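Local atomic coordinates of fructose-bisphosphate aldolase (Plasmodium falciparum, PDB entry 4TR9), a protein that belongs to the class I fructose-bisphosphate aldolase family of TIM-barrel enzymes and is found here as an assembly of four chains. Residues Leu178-Ala182 with Ile193-Glu197; Ala234-Met240 with Leu272-Leu278; Glu21-Ala26 with Gln186-Val191; Ile79-Phe85 with Asn107-Lys113. One frame throughout, in Å; residues are numbered along the deposited sequence.

How the interactions relate
The earliest segment, 21-26 on helix 16-29, meets 186-191 only much later in the chain, so interaction 3 closes a long loop. Interaction 4 is nested inside that loop and joins neighbouring strands 79-84 and 109-113. Interaction 1 crosses interaction 3: 178-182 comes before 186-191 on the same helix, and 193-197 follows it on strand 191-198. Interaction 2 opens after all of these and pairs the two outermost strands of the sheet, 235-236 and 274-277, which closes the barrel. Interactions 1 and 2 meet through V194 and K237, while A26 packs on P273 and T25 on I109, which ties helix 16-29 to strands well apart in the barrel.

Interaction 1 (Leu178-Ala182 with Ile193-Glu197); sequences LARYA and IVEPE
L178 turns CG away from its own carbonyl carbon (chi1 -70°), which sends its isobutyl fork from helix 168-187 onto strand 191-198; V194 answers by placing CG1 trans to its backbone N and CG2 trans to its carbonyl carbon, one methyl for each of two helix residues. The fork holds V194 CG1 between its prongs, L178 CD1 lying 3.7 Å from that methyl. Past it, L178 CD2 comes within 3.6 Å of E195 N, and L178 CD1 also reaches P196 CB at 3.7 Å, the leucine and proline side chains meeting at about a right angle. One helical turn on, A182 CB touches V194 CG2 at 4.3 Å, a looser contact. Helix and strand belong to the beta-alpha-beta unit formed by strands 150-157 and 191-198 with helix 168-187 between them, the repeating element of a TIM barrel. The helix segment runs almost antiparallel to the strand segment (168°), their axes 9.0 Å apart at closest approach. A polar link is made by Y181, whose OH accepts a weak bond from I193 N at 2.7 Å; the bond is strongly bent, its N-H...O angle 118°. V194 N lies at the edge of the tyrosine ring, near its plane, and the ring stacks on W153. On the strand, V194 and P196 also pack against V220 of helix 206-226. E195 carries its extended side chain away from the helix to the pocket, where OE2 makes a weak hydrogen bond to O03 of the bound 38D and the carboxylate has long, weak ion pairs with K152, R154 and K237.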
loop_
_atom_site.group_PDB
_atom_site.type_symbol
_atom_site.label_atom_id
_atom_site.label_comp_id
_atom_site.label_asym_id
_atom_site.label_seq_id
_atom_site.Cartn_x
_atom_site.Cartn_y
_atom_site.Cartn_z
ATOM N N LEU A 178 4.302 -2.460 15.269
ATOM C CA LEU A 178 5.468 -1.719 15.731
ATOM C C LEU A 178 5.273 -0.225 15.502
ATOM O O LEU A 178 5.733 0.601 16.290
ATOM C CB LEU A 178 6.731 -2.200 15.014
ATOM C CG LEU A 178 7.239 -3.600 15.358
ATOM C CD1 LEU A 178 8.156 -4.117 14.261
ATOM C CD2 LEU A 178 7.960 -3.589 16.694
ATOM N N ALA A 179 4.581 0.108 14.417
ATOM C CA ALA A 179 4.342 1.498 14.051
ATOM C C ALA A 179 3.475 2.218 15.080
ATOM O O ALA A 179 3.818 3.311 15.533
ATOM C CB ALA A 179 3.696 1.573 12.676
ATOM N N ARG A 180 2.352 1.603 15.440
ATOM C CA ARG A 180 1.440 2.179 16.422
ATOM C C ARG A 180 2.121 2.338 17.775
ATOM O O ARG A 180 2.017 3.384 18.416
ATOM C CB ARG A 180 0.188 1.311 16.563
ATOM C CG ARG A 180 -0.659 1.232 15.306
ATOM C CD ARG A 180 -1.442 2.515 15.075
ATOM N NE ARG A 180 -2.550 2.666 16.017
ATOM C CZ ARG A 180 -2.553 3.509 17.044
ATOM N NH1 ARG A 180 -3.607 3.575 17.846
ATOM N NH2 ARG A 180 -1.505 4.289 17.269
ATOM N N TYR A 181 2.823 1.292 18.197
ATOM C CA TYR A 181 3.523 1.282 19.476
ATOM C C TYR A 181 4.526 2.424 19.596
ATOM O O TYR A 181 4.599 3.091 20.626
ATOM C CB TYR A 181 4.233 -0.060 19.673
ATOM C CG TYR A 181 5.617 0.041 20.279
ATOM C CD1 TYR A 181 5.791 0.175 21.651
ATOM C CD2 TYR A 181 6.752 -0.013 19.477
ATOM C CE1 TYR A 181 7.056 0.262 22.206
ATOM C CE2 TYR A 181 8.018 0.076 20.023
ATOM C CZ TYR A 181 8.164 0.212 21.387
ATOM O OH TYR A 181 9.423 0.295 21.933
ATOM N N ALA A 182 5.295 2.642 18.535
ATOM C CA ALA A 182 6.365 3.627 18.563
ATOM C C ALA A 182 5.820 5.050 18.661
ATOM O O ALA A 182 6.405 5.899 19.332
ATOM C CB ALA A 182 7.248 3.478 17.336
ATOM N N ILE A 193 11.918 1.218 21.242
ATOM C CA ILE A 193 12.831 0.277 20.611
ATOM C C ILE A 193 12.037 -0.669 19.717
ATOM O O ILE A 193 11.338 -1.561 20.200
ATOM C CB ILE A 193 13.636 -0.529 21.644
ATOM C CG1 ILE A 193 14.544 0.401 22.451
ATOM C CG2 ILE A 193 14.467 -1.597 20.956
ATOM C CD1 ILE A 193 15.491 -0.327 23.377
ATOM N N VAL A 194 12.137 -0.453 18.410
ATOM C CA VAL A 194 11.406 -1.258 17.440
ATOM C C VAL A 194 12.116 -2.584 17.197
ATOM O O VAL A 194 13.233 -2.613 16.684
ATOM C CB VAL A 194 11.241 -0.509 16.107
ATOM C CG1 VAL A 194 10.488 -1.369 15.105
ATOM C CG2 VAL A 194 10.524 0.813 16.332
ATOM N N GLU A 195 11.462 -3.680 17.569
ATOM C CA GLU A 195 12.071 -5.000 17.450
ATOM C C GLU A 195 11.270 -5.927 16.539
ATOM O O GLU A 195 10.369 -6.630 16.997
ATOM C CB GLU A 195 12.230 -5.638 18.833
ATOM C CG GLU A 195 12.934 -6.989 18.820
ATOM C CD GLU A 195 13.024 -7.612 20.198
ATOM O OE1 GLU A 195 12.680 -6.928 21.185
ATOM O OE2 GLU A 195 13.438 -8.788 20.296
ATOM N N PRO A 196 11.587 -5.915 15.236
ATOM C CA PRO A 196 11.030 -6.882 14.287
ATOM C C PRO A 196 11.927 -8.110 14.158
ATOM O O PRO A 196 12.562 -8.304 13.121
ATOM C CB PRO A 196 10.987 -6.091 12.980
ATOM C CG PRO A 196 12.164 -5.174 13.084
ATOM C CD PRO A 196 12.348 -4.855 14.552
ATOM N N GLU A 197 11.979 -8.928 15.205
ATOM C CA GLU A 197 12.881 -10.072 15.225
ATOM C C GLU A 197 12.480 -11.153 14.231
ATOM O O GLU A 197 11.366 -11.675 14.275
ATOM C CB GLU A 197 12.958 -10.679 16.626
ATOM C CG GLU A 197 13.862 -11.904 16.700
ATOM C CD GLU A 197 13.861 -12.555 18.066
ATOM O OE1 GLU A 197 13.128 -12.075 18.957
ATOM O OE2 GLU A 197 14.593 -13.550 18.250
#

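Interaction 2 (Ala234-Met240 with Leu272-Leu278); sequences ALLKPNM and LPGVVFL
The two outermost strands of the sheet, 235-236 and 274-277, meet here and close the TIM barrel beside the ligand pocket that K237 lines. The backbones join at L236 and V275, where V276 N gives its hydrogen to L236 O at 2.8 Å, the donor standing nearly along the C=O axis (170°). V276 O then receives a CA-H...O contact from K237 CA at 3.2 Å. Further on, the bond from L278 N to P238 O is weak, at 3.4 Å, and a water spans the widening gap by accepting from M240 N and donating to L278 O. Hydrophobic groups fill in alongside. L236 CB rests on L272 CD2 at 3.6 Å, and L236 and V275 lie side by side, pointing the same way. V275 CG1 does double duty, touching P238 CD at 3.5 Å and standing over the centre of the F277 ring on one face. M240, its chain extended beyond CG, brings CG to 3.7 Å from F277 CD1, and its sulfur makes an oblique Met-aromatic contact, SD being 5.4 Å from the ring centroid. K237 has CG anti to the backbone N (chi1 -173°) and stays extended to NZ; its CE passes across L278 CB at 3.7 Å, at about a right angle. NZ makes weak hydrogen bonds to S307 and to O07 of the bound 38D. With one firm direct hydrogen bond across the junction, the barrel closure relies largely on apolar packing; the stem of K237 lies in that packing, while its amino group is among polar partners.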
loop_
_atom_site.group_PDB
_atom_site.type_symbol
_atom_site.label_atom_id
_atom_site.label_comp_id
_atom_site.label_asym_id
_atom_site.label_seq_id
_atom_site.Cartn_x
_atom_site.Cartn_y
_atom_site.Cartn_z
ATOM N N ALA A 234 14.147 7.230 17.977
ATOM C CA ALA A 234 13.809 5.812 18.000
ATOM C C ALA A 234 15.051 4.937 17.873
ATOM O O ALA A 234 16.132 5.419 17.536
ATOM C CB ALA A 234 12.818 5.490 16.892
ATOM N N LEU A 235 14.885 3.648 18.152
ATOM C CA LEU A 235 15.959 2.676 17.988
ATOM C C LEU A 235 15.432 1.422 17.303
ATOM O O LEU A 235 14.242 1.119 17.375
ATOM C CB LEU A 235 16.586 2.318 19.338
ATOM C CG LEU A 235 17.424 3.396 20.031
ATOM C CD1 LEU A 235 17.932 2.895 21.375
ATOM C CD2 LEU A 235 18.584 3.836 19.147
ATOM N N LEU A 236 16.324 0.697 16.638
ATOM C CA LEU A 236 15.949 -0.532 15.949
ATOM C C LEU A 236 16.616 -1.737 16.596
ATOM O O LEU A 236 17.823 -1.734 16.836
ATOM C CB LEU A 236 16.324 -0.453 14.468
ATOM C CG LEU A 236 15.985 -1.665 13.597
ATOM C CD1 LEU A 236 14.483 -1.898 13.550
ATOM C CD2 LEU A 236 16.548 -1.492 12.194
ATOM N N LYS A 237 15.828 -2.769 16.877
ATOM C CA LYS A 237 16.364 -4.000 17.445
ATOM C C LYS A 237 16.077 -5.188 16.534
ATOM O O LYS A 237 15.143 -5.953 16.776
ATOM C CB LYS A 237 15.789 -4.249 18.843
ATOM C CG LYS A 237 16.420 -5.422 19.580
ATOM C CD LYS A 237 15.888 -5.541 20.998
ATOM C CE LYS A 237 16.524 -6.711 21.731
ATOM N NZ LYS A 237 16.065 -6.799 23.144
ATOM N N PRO A 238 16.875 -5.340 15.468
ATOM C CA PRO A 238 16.698 -6.440 14.524
ATOM C C PRO A 238 17.619 -7.609 14.836
ATOM O O PRO A 238 18.450 -7.521 15.742
ATOM C CB PRO A 238 17.074 -5.798 13.195
ATOM C CG PRO A 238 18.194 -4.870 13.579
ATOM C CD PRO A 238 17.914 -4.405 15.002
ATOM N N ASN A 239 17.471 -8.695 14.089
ATOM C CA ASN A 239 18.381 -9.822 14.197
ATOM C C ASN A 239 19.543 -9.654 13.230
ATOM O O ASN A 239 19.401 -9.015 12.189
ATOM C CB ASN A 239 17.652 -11.134 13.916
ATOM C CG ASN A 239 17.062 -11.182 12.520
ATOM O OD1 ASN A 239 16.477 -10.207 12.048
ATOM N ND2 ASN A 239 17.224 -12.315 11.848
ATOM N N MET A 240 20.693 -10.220 13.577
ATOM C CA MET A 240 21.828 -10.224 12.667
ATOM C C MET A 240 21.512 -11.096 11.459
ATOM O O MET A 240 20.902 -12.155 11.594
ATOM C CB MET A 240 23.092 -10.725 13.369
ATOM C CG MET A 240 23.579 -9.829 14.494
ATOM S SD MET A 240 25.070 -10.476 15.273
ATOM C CE MET A 240 25.401 -9.202 16.487
ATOM N N LEU A 272 18.054 7.576 12.091
ATOM C CA LEU A 272 18.070 6.655 13.216
ATOM C C LEU A 272 19.448 6.692 13.863
ATOM O O LEU A 272 20.445 6.365 13.222
ATOM C CB LEU A 272 17.720 5.237 12.763
ATOM C CG LEU A 272 17.255 4.268 13.849
ATOM C CD1 LEU A 272 15.870 4.652 14.348
ATOM C CD2 LEU A 272 17.264 2.840 13.335
ATOM N N PRO A 273 19.509 7.099 15.140
ATOM C CA PRO A 273 20.782 7.309 15.839
ATOM C C PRO A 273 21.596 6.029 16.006
ATOM O O PRO A 273 22.822 6.095 16.081
ATOM C CB PRO A 273 20.345 7.859 17.201
ATOM C CG PRO A 273 18.961 7.353 17.384
ATOM C CD PRO A 273 18.352 7.346 16.016
ATOM N N GLY A 274 20.926 4.883 16.062
ATOM C CA GLY A 274 21.625 3.624 16.232
ATOM C C GLY A 274 20.773 2.383 16.059
ATOM O O GLY A 274 19.550 2.456 15.930
ATOM N N VAL A 275 21.437 1.231 16.056
ATOM C CA VAL A 275 20.773 -0.059 15.935
ATOM C C VAL A 275 21.295 -1.019 17.001
ATOM O O VAL A 275 22.497 -1.269 17.087
ATOM C CB VAL A 275 20.985 -0.674 14.538
ATOM C CG1 VAL A 275 20.596 -2.140 14.531
ATOM C CG2 VAL A 275 20.203 0.104 13.490
ATOM N N VAL A 276 20.387 -1.547 17.816
ATOM C CA VAL A 276 20.766 -2.440 18.904
ATOM C C VAL A 276 20.416 -3.895 18.587
ATOM O O VAL A 276 19.259 -4.301 18.677
ATOM C CB VAL A 276 20.094 -2.018 20.229
ATOM C CG1 VAL A 276 20.883 -0.902 20.889
ATOM C CG2 VAL A 276 18.654 -1.581 19.990
ATOM N N PHE A 277 21.425 -4.678 18.218
ATOM C CA PHE A 277 21.208 -6.070 17.831
ATOM C C PHE A 277 20.782 -6.948 19.004
ATOM O O PHE A 277 21.115 -6.674 20.156
ATOM C CB PHE A 277 22.473 -6.649 17.195
ATOM C CG PHE A 277 22.804 -6.057 15.858
ATOM C CD1 PHE A 277 22.090 -6.423 14.730
ATOM C CD2 PHE A 277 23.832 -5.140 15.727
ATOM C CE1 PHE A 277 22.391 -5.881 13.496
ATOM C CE2 PHE A 277 24.139 -4.594 14.495
ATOM C CZ PHE A 277 23.417 -4.966 13.379
ATOM N N LEU A 278 20.041 -8.007 18.694
ATOM C CA LEU A 278 19.650 -8.991 19.693
ATOM C C LEU A 278 20.491 -10.253 19.533
ATOM O O LEU A 278 20.798 -10.665 18.415
ATOM C CB LEU A 278 18.156 -9.309 19.584
ATOM C CG LEU A 278 17.600 -9.777 18.235
ATOM C CD1 LEU A 278 17.594 -11.297 18.131
ATOM C CD2 LEU A 278 16.204 -9.214 18.008
HETATM O O HOH W 1 21.002 -11.259 16.007
#

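Interaction 3 (Glu21-Ala26 with Gln186-Val191)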
loop_
_atom_site.group_PDB
_atom_site.type_symbol
_atom_site.label_atom_id
_atom_site.label_comp_id
_atom_site.label_asym_id
_atom_site.label_seq_id
_atom_site.Cartn_x
_atom_site.Cartn_y
_atom_site.Cartn_z
ATOM N N GLU A 21 13.924 15.802 23.750
ATOM C CA GLU A 21 14.300 14.865 24.801
ATOM C C GLU A 21 14.490 13.455 24.249
ATOM O O GLU A 21 15.412 12.741 24.644
ATOM C CB GLU A 21 13.246 14.854 25.912
ATOM C CG GLU A 21 13.582 13.936 27.079
ATOM C CD GLU A 21 12.473 13.874 28.114
ATOM O OE1 GLU A 21 11.385 14.433 27.859
ATOM O OE2 GLU A 21 12.688 13.264 29.183
ATOM N N LEU A 22 13.610 13.062 23.334
ATOM C CA LEU A 22 13.657 11.732 22.739
ATOM C C LEU A 22 14.931 11.522 21.927
ATOM O O LEU A 22 15.498 10.429 21.919
ATOM C CB LEU A 22 12.430 11.503 21.856
ATOM C CG LEU A 22 11.083 11.506 22.579
ATOM C CD1 LEU A 22 9.935 11.477 21.581
ATOM C CD2 LEU A 22 10.987 10.340 23.553
ATOM N N ALA A 23 15.374 12.575 21.249
ATOM C CA ALA A 23 16.590 12.514 20.445
ATOM C C ALA A 23 17.824 12.376 21.329
ATOM O O ALA A 23 18.786 11.698 20.968
ATOM C CB ALA A 23 16.703 13.747 19.564
ATOM N N THR A 24 17.789 13.026 22.489
ATOM C CA THR A 24 18.894 12.968 23.439
ATOM C C THR A 24 19.035 11.570 24.032
ATOM O O THR A 24 20.131 11.011 24.071
ATOM C CB THR A 24 18.712 13.987 24.583
ATOM O OG1 THR A 24 18.736 15.317 24.050
ATOM C CG2 THR A 24 19.823 13.840 25.612
ATOM N N THR A 25 17.917 11.014 24.489
ATOM C CA THR A 25 17.901 9.691 25.104
ATOM C C THR A 25 18.312 8.606 24.112
ATOM O O THR A 25 19.043 7.679 24.461
ATOM C CB THR A 25 16.508 9.358 25.671
ATOM O OG1 THR A 25 16.112 10.374 26.601
ATOM C CG2 THR A 25 16.519 8.009 26.376
ATOM N N ALA A 26 17.843 8.733 22.875
ATOM C CA ALA A 26 18.139 7.754 21.834
ATOM C C ALA A 26 19.632 7.689 21.521
ATOM O O ALA A 26 20.200 6.604 21.396
ATOM C CB ALA A 26 17.352 8.074 20.573
ATOM N N GLN A 186 6.456 7.807 21.875
ATOM C CA GLN A 186 7.022 9.126 21.619
ATOM C C GLN A 186 6.079 10.226 22.091
ATOM O O GLN A 186 6.517 11.284 22.538
ATOM C CB GLN A 186 7.337 9.296 20.130
ATOM C CG GLN A 186 8.432 8.371 19.630
ATOM C CD GLN A 186 8.882 8.696 18.221
ATOM O OE1 GLN A 186 8.150 9.315 17.450
ATOM N NE2 GLN A 186 10.098 8.283 17.878
ATOM N N GLN A 187 4.780 9.963 21.995
ATOM C CA GLN A 187 3.770 10.901 22.466
ATOM C C GLN A 187 3.872 11.084 23.976
ATOM O O GLN A 187 3.609 12.165 24.502
ATOM C CB GLN A 187 2.369 10.417 22.087
ATOM C CG GLN A 187 1.264 11.418 22.375
ATOM C CD GLN A 187 -0.120 10.824 22.199
ATOM O OE1 GLN A 187 -0.345 9.648 22.488
ATOM N NE2 GLN A 187 -1.056 11.635 21.721
ATOM N N ASN A 188 4.265 10.018 24.666
ATOM C CA ASN A 188 4.359 10.039 26.120
ATOM C C ASN A 188 5.801 10.043 26.619
ATOM O O ASN A 188 6.104 9.469 27.664
ATOM C CB ASN A 188 3.604 8.847 26.711
ATOM C CG ASN A 188 2.121 8.883 26.397
ATOM O OD1 ASN A 188 1.345 9.535 27.095
ATOM N ND2 ASN A 188 1.720 8.183 25.341
ATOM N N ARG A 189 6.681 10.686 25.856
ATOM C CA ARG A 189 8.069 10.910 26.259
ATOM C C ARG A 189 8.845 9.622 26.542
ATOM O O ARG A 189 9.585 9.539 27.522
ATOM C CB ARG A 189 8.113 11.819 27.492
ATOM C CG ARG A 189 7.475 13.183 27.276
ATOM C CD ARG A 189 7.376 13.968 28.577
ATOM N NE ARG A 189 6.446 13.352 29.519
ATOM C CZ ARG A 189 6.194 13.822 30.736
ATOM N NH1 ARG A 189 5.331 13.197 31.526
ATOM N NH2 ARG A 189 6.805 14.918 31.167
ATOM N N LEU A 190 8.679 8.624 25.679
ATOM C CA LEU A 190 9.441 7.382 25.787
ATOM C C LEU A 190 10.047 6.994 24.444
ATOM O O LEU A 190 9.359 6.986 23.424
ATOM C CB LEU A 190 8.562 6.243 26.307
ATOM C CG LEU A 190 8.112 6.292 27.768
ATOM C CD1 LEU A 190 7.319 5.042 28.119
ATOM C CD2 LEU A 190 9.303 6.451 28.699
ATOM N N VAL A 191 11.338 6.673 24.448
ATOM C CA VAL A 191 12.020 6.238 23.234
ATOM C C VAL A 191 11.654 4.796 22.899
ATOM O O VAL A 191 11.940 3.882 23.670
ATOM C CB VAL A 191 13.551 6.357 23.367
ATOM C CG1 VAL A 191 14.241 5.692 22.186
ATOM C CG2 VAL A 191 13.959 7.816 23.480
#
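L22 and V191 carry this contact. L22 spreads its two methyls over the end of helix 168-187: CD1 lies 3.6 Å from Q186 O and against Q186 CB, while CD2 comes to 3.6 Å from L190 N. V191 packs beside it, its CG2 3.4 Å from L22 O, 3.7 Å from T25 CB and 3.9 Å from L22 CD2. Its other methyl, CG1, placed trans to the backbone N (chi1 171°), meets A26 CB at 4.2 Å. Around this apolar centre the polar ends find partners outside. E21 OE1 approaches R189 at its aliphatic CG and CD, CD being 4.1 Å away, and the nearest charged atoms, E21 OE1 and R189 NE, stay 5.3 Å apart with the carboxylate and guanidinium planes almost perpendicular. Y144 serves both instead, through a hydrogen bond between its hydroxyl group and E21 OE2 and a cation-pi contact with R189; Q186 NE2 bonds to L230 O. What presents L190 and V191 to helix 16-29 is the turn before them: R189, at positive phi, is the C-prime residue of a Schellman motif that ends helix 168-187 and leads into strand 191-198. A26 also packs on P273, ahead of strand 274-277, and T25 on I109, at the start of strand 109-113. Helix 16-29 therefore lies across the N-terminal ends of several strands, a helical cover at one mouth of the TIM barrel.

Interaction 4 (Ile79-Phe85 with Asn107-Lys113); sequences ISGAILF and NIIPGIK
Backbone hydrogen bonds form the main link between I79-F85 and N107-K113. I109 N donates to S80 O at 2.9 Å, almost straight at 179°, and A82 N to I109 O at 3.0 Å; G111 N then donates to A82 O at 2.7 Å, L84 N to G111 O at 2.6 Å and K113 N to L84 O at 2.9 Å. The alternation is that of parallel strands, G81 facing I109 and I83 facing G111. L84 N approaches G111 O from well above the carbonyl plane, 55° out of it. Among apolar contacts, I108 carries its CG2 trans to the backbone N, against G81 CA and 3.9 Å from A82 CB. At the far end K113 CD meets the edge of the F85 ring, 4.1 Å from F85 CD1. I112 CD1 packs on backbone instead, 3.3 Å from L84 O and against the carbonyl carbon of F85. Water-mediated links gather at the opposite end, where two waters sit between N107 O and the carbonyls of I79 and S80. Of the charged and polar side chains, K113 NZ forms a salt bridge with D115, and S80 OG lies within hydrogen-bonding reach of both L29 O and G35 O, which have to share its single proton. The strand segments cross at -30°, and strands 35-39 and 150-157 flank them, so the pair is part of the parallel wall of a TIM barrel, with K113 touching the bound 38D at the C-terminal end of its strand.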
loop_
_atom_site.group_PDB
_atom_site.type_symbol
_atom_site.label_atom_id
_atom_site.label_comp_id
_atom_site.label_asym_id
_atom_site.label_seq_id
_atom_site.Cartn_x
_atom_site.Cartn_y
_atom_site.Cartn_z
ATOM N N ILE A 79 27.375 -0.352 29.858
ATOM C CA ILE A 79 25.927 -0.387 29.684
ATOM C C ILE A 79 25.315 1.006 29.787
ATOM O O ILE A 79 25.492 1.704 30.786
ATOM C CB ILE A 79 25.260 -1.309 30.721
ATOM C CG1 ILE A 79 25.786 -2.739 30.572
ATOM C CG2 ILE A 79 23.749 -1.280 30.567
ATOM C CD1 ILE A 79 25.549 -3.334 29.201
ATOM N N SER A 80 24.595 1.406 28.742
ATOM C CA SER A 80 23.957 2.717 28.706
ATOM C C SER A 80 22.539 2.651 29.259
ATOM O O SER A 80 22.057 3.599 29.878
ATOM C CB SER A 80 23.934 3.263 27.278
ATOM O OG SER A 80 23.149 2.439 26.432
ATOM N N GLY A 81 21.876 1.524 29.028
ATOM C CA GLY A 81 20.509 1.346 29.475
ATOM C C GLY A 81 20.166 -0.101 29.761
ATOM O O GLY A 81 20.778 -1.016 29.213
ATOM N N ALA A 82 19.181 -0.305 30.629
ATOM C CA ALA A 82 18.730 -1.647 30.976
ATOM C C ALA A 82 17.212 -1.745 30.881
ATOM O O ALA A 82 16.490 -0.962 31.497
ATOM C CB ALA A 82 19.204 -2.024 32.371
ATOM N N ILE A 83 16.735 -2.711 30.103
ATOM C CA ILE A 83 15.303 -2.908 29.918
ATOM C C ILE A 83 14.735 -3.765 31.041
ATOM O O ILE A 83 15.239 -4.853 31.314
ATOM C CB ILE A 83 14.995 -3.569 28.564
ATOM C CG1 ILE A 83 15.824 -2.923 27.452
ATOM C CG2 ILE A 83 13.507 -3.481 28.257
ATOM C CD1 ILE A 83 15.637 -3.568 26.098
ATOM N N LEU A 84 13.685 -3.271 31.689
ATOM C CA LEU A 84 13.099 -3.972 32.826
ATOM C C LEU A 84 11.728 -4.548 32.499
ATOM O O LEU A 84 11.056 -4.098 31.570
ATOM C CB LEU A 84 12.973 -3.036 34.031
ATOM C CG LEU A 84 14.134 -2.094 34.356
ATOM C CD1 LEU A 84 13.848 -1.323 35.638
ATOM C CD2 LEU A 84 15.435 -2.858 34.468
ATOM N N PHE A 85 11.323 -5.552 33.269
ATOM C CA PHE A 85 9.952 -6.039 33.236
ATOM C C PHE A 85 9.127 -5.152 34.161
ATOM O O PHE A 85 9.689 -4.442 34.997
ATOM C CB PHE A 85 9.879 -7.508 33.660
ATOM C CG PHE A 85 8.543 -8.151 33.411
ATOM C CD1 PHE A 85 8.167 -8.526 32.132
ATOM C CD2 PHE A 85 7.668 -8.390 34.458
ATOM C CE1 PHE A 85 6.940 -9.120 31.899
ATOM C CE2 PHE A 85 6.439 -8.985 34.232
ATOM C CZ PHE A 85 6.075 -9.350 32.951
ATOM N N ASN A 107 24.636 5.482 36.158
ATOM C CA ASN A 107 24.445 6.186 34.890
ATOM C C ASN A 107 23.708 5.326 33.861
ATOM O O ASN A 107 23.896 5.479 32.654
ATOM C CB ASN A 107 25.800 6.648 34.334
ATOM C CG ASN A 107 25.665 7.682 33.229
ATOM O OD1 ASN A 107 24.668 8.401 33.150
ATOM N ND2 ASN A 107 26.670 7.757 32.363
ATOM N N ILE A 108 22.867 4.420 34.347
ATOM C CA ILE A 108 22.130 3.519 33.468
ATOM C C ILE A 108 20.672 3.949 33.329
ATOM O O ILE A 108 19.968 4.127 34.324
ATOM C CB ILE A 108 22.188 2.066 33.974
ATOM C CG1 ILE A 108 23.641 1.596 34.076
ATOM C CG2 ILE A 108 21.399 1.147 33.053
ATOM C CD1 ILE A 108 23.792 0.167 34.550
ATOM N N ILE A 109 20.230 4.116 32.087
ATOM C CA ILE A 109 18.866 4.545 31.801
ATOM C C ILE A 109 17.879 3.386 31.901
ATOM O O ILE A 109 18.029 2.377 31.213
ATOM C CB ILE A 109 18.761 5.169 30.399
ATOM C CG1 ILE A 109 19.750 6.325 30.251
ATOM C CG2 ILE A 109 17.344 5.641 30.130
ATOM C CD1 ILE A 109 19.751 6.948 28.873
ATOM N N PRO A 110 16.861 3.530 32.763
ATOM C CA PRO A 110 15.821 2.509 32.937
ATOM C C PRO A 110 14.949 2.338 31.695
ATOM O O PRO A 110 14.501 3.325 31.109
ATOM C CB PRO A 110 14.992 3.047 34.110
ATOM C CG PRO A 110 15.886 4.027 34.802
ATOM C CD PRO A 110 16.704 4.641 33.715
ATOM N N GLY A 111 14.715 1.089 31.305
ATOM C CA GLY A 111 13.849 0.782 30.180
ATOM C C GLY A 111 12.748 -0.169 30.597
ATOM O O GLY A 111 12.860 -0.839 31.622
ATOM N N ILE A 112 11.682 -0.237 29.807
ATOM C CA ILE A 112 10.533 -1.054 30.176
ATOM C C ILE A 112 9.936 -1.812 28.988
ATOM O O ILE A 112 9.738 -1.258 27.906
ATOM C CB ILE A 112 9.436 -0.189 30.843
ATOM C CG1 ILE A 112 8.222 -1.042 31.221
ATOM C CG2 ILE A 112 9.036 0.976 29.945
ATOM C CD1 ILE A 112 8.521 -2.109 32.249
ATOM N N LYS A 113 9.671 -3.096 29.202
ATOM C CA LYS A 113 8.976 -3.924 28.226
ATOM C C LYS A 113 7.477 -3.658 28.309
ATOM O O LYS A 113 6.874 -3.818 29.369
ATOM C CB LYS A 113 9.281 -5.402 28.476
ATOM C CG LYS A 113 8.486 -6.371 27.627
ATOM C CD LYS A 113 8.695 -7.795 28.117
ATOM C CE LYS A 113 7.971 -8.800 27.243
ATOM N NZ LYS A 113 8.540 -8.833 25.870
HETATM O O HOH W 2 25.891 4.488 31.424
HETATM O O HOH W 3 23.497 5.795 30.047
#